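Local coordinates for protein aminoglycoside 3'-phosphotransferase AphA1-IAB (Acinetobacter baumannii, PDB 4GKH) that phosphorylates the 3'-hydroxyl of kanamycin and related aminoglycosides, giving resistance to these antibiotics, at residues R130-I135 with S193-G198. Residues are numbered along the deposited sequence; the frame is centred on the assembly and turned at random. Where two conformers were deposited one is given.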
# COMPACT_ATOMS: atom_id res chain seq x y z
N ARG A 130 -4.87 12.13 -6.23
CA ARG A 130 -4.52 13.52 -6.48
C ARG A 130 -4.30 14.28 -5.16
O ARG A 130 -3.36 15.07 -5.05
CB ARG A 130 -5.58 14.24 -7.34
CG ARG A 130 -5.47 13.95 -8.84
CD ARG A 130 -6.71 14.40 -9.60
NE ARG A 130 -6.94 15.83 -9.48
CZ ARG A 130 -6.40 16.74 -10.29
NH1 ARG A 130 -5.59 16.36 -11.28
NH2 ARG A 130 -6.66 18.03 -10.11
N ARG A 131 -5.17 14.03 -4.18
CA ARG A 131 -5.02 14.65 -2.86
C ARG A 131 -3.69 14.28 -2.24
O ARG A 131 -2.92 15.16 -1.81
CB ARG A 131 -6.13 14.22 -1.90
CG ARG A 131 -7.47 14.89 -2.09
CD ARG A 131 -8.54 14.22 -1.24
NE ARG A 131 -8.26 14.34 0.20
CZ ARG A 131 -8.93 13.67 1.14
NH1 ARG A 131 -8.62 13.84 2.42
NH2 ARG A 131 -9.92 12.85 0.80
N LEU A 132 -3.41 12.98 -2.19
CA LEU A 132 -2.15 12.50 -1.62
C LEU A 132 -0.94 13.12 -2.30
O LEU A 132 0.00 13.59 -1.63
CB LEU A 132 -2.07 10.97 -1.75
CG LEU A 132 -0.81 10.35 -1.11
CD1 LEU A 132 -0.85 10.51 0.40
CD2 LEU A 132 -0.70 8.87 -1.50
N HIS A 133 -0.97 13.14 -3.62
CA HIS A 133 0.13 13.69 -4.39
C HIS A 133 0.21 15.21 -4.37
O HIS A 133 1.16 15.77 -4.90
CB HIS A 133 0.10 13.14 -5.82
CG HIS A 133 0.43 11.68 -5.89
ND1 HIS A 133 0.53 10.99 -7.08
CD2 HIS A 133 0.69 10.79 -4.91
CE1 HIS A 133 0.84 9.73 -6.83
NE2 HIS A 133 0.94 9.58 -5.52
N SER A 134 -0.76 15.88 -3.75
CA SER A 134 -0.72 17.33 -3.64
C SER A 134 -0.08 17.79 -2.34
O SER A 134 0.12 18.99 -2.13
CB SER A 134 -2.13 17.93 -3.75
OG SER A 134 -2.87 17.65 -2.58
N ILE A 135 0.23 16.85 -1.44
CA ILE A 135 0.88 17.25 -0.18
C ILE A 135 2.27 17.80 -0.52
O ILE A 135 3.05 17.12 -1.19
CB ILE A 135 1.05 16.06 0.78
CG1 ILE A 135 -0.32 15.48 1.17
CG2 ILE A 135 1.84 16.50 2.02
CD1 ILE A 135 -0.21 14.11 1.84
N SER A 193 8.81 13.87 -8.18
CA SER A 193 8.66 13.40 -6.79
C SER A 193 7.46 13.99 -6.08
O SER A 193 7.23 15.19 -6.13
CB SER A 193 9.92 13.72 -5.98
OG SER A 193 11.07 13.14 -6.57
N VAL A 194 6.70 13.13 -5.41
CA VAL A 194 5.54 13.56 -4.64
C VAL A 194 5.50 12.68 -3.41
O VAL A 194 6.25 11.71 -3.32
CB VAL A 194 4.24 13.34 -5.42
CG1 VAL A 194 4.23 14.18 -6.72
CG2 VAL A 194 4.08 11.85 -5.73
N VAL A 195 4.62 13.01 -2.47
CA VAL A 195 4.37 12.09 -1.36
C VAL A 195 3.60 10.87 -1.87
O VAL A 195 2.50 11.02 -2.43
CB VAL A 195 3.55 12.77 -0.23
CG1 VAL A 195 3.27 11.78 0.89
CG2 VAL A 195 4.29 14.02 0.32
N THR A 196 4.16 9.67 -1.71
CA THR A 196 3.51 8.46 -2.22
C THR A 196 3.09 7.53 -1.10
O THR A 196 3.63 7.57 0.01
CB THR A 196 4.40 7.65 -3.20
OG1 THR A 196 5.58 7.20 -2.52
CG2 THR A 196 4.79 8.50 -4.42
N HIS A 197 2.12 6.68 -1.40
CA HIS A 197 1.63 5.69 -0.45
C HIS A 197 2.57 4.49 -0.42
O HIS A 197 2.92 3.96 0.64
CB HIS A 197 0.22 5.24 -0.89
CG HIS A 197 -0.38 4.19 -0.02
ND1 HIS A 197 -0.07 2.85 -0.15
CD2 HIS A 197 -1.28 4.26 0.98
CE1 HIS A 197 -0.74 2.15 0.74
NE2 HIS A 197 -1.49 2.99 1.45
N GLY A 198 2.97 4.04 -1.60
CA GLY A 198 3.89 2.92 -1.72
C GLY A 198 3.28 1.55 -2.03
O GLY A 198 3.98 0.67 -2.53
O HOH W 1 3.13 15.22 -2.92
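His133 lays its ring against Val194 where the C-terminal end of helix 118-133 meets strand 193-196. In this eukaryotic protein kinase-like fold, the strand leads into the catalytic loop, which opens with the His-Gly-Asp of His197, Gly198 and Asp199. Asp199 is the probable proton acceptor.

The His133 side chain can be followed outward. CG is anti to the carbonyl carbon (chi1 -69°), which swings the ring alongside the strand. CB lies 4.2 Å from Val194 CB. CG and CE1 lie under Val194 CG2, whose methyl sits over the ring centre, 3.6 Å from the centroid and 11° off the normal, a CH-pi contact. CD2 comes 3.1 Å from Val195 O, approaching obliquely; this buried carbonyl has no hydrogen-bond partner in the model. The two ring nitrogens are bonded outside the contact: ND1 to Tyr252 OH, and NE2, next to CD2, to Asp229 OD2. These two bonds fix the ring's rotation. Asp229 OD2 also accepts from His197 N, so one carboxylate ties the helix end to the catalytic loop.

Leu132 reaches the same loop with one branch: CD2 packs 3.8 Å from His197 CB. His197 NE2 donates to Ile216 O and ND1 accepts from Asp199 N, the backbone of the probable proton acceptor. Beside Leu132, Val195 CG2 sits 3.9 Å from Ile135 CB; Leu76 and Trp75 of helix 61-76 cover this apolar patch.

A water bridges the backbones. It accepts from Val195 N and donates to Ile135 O at 2.6 Å, with a weak bond to His133 O.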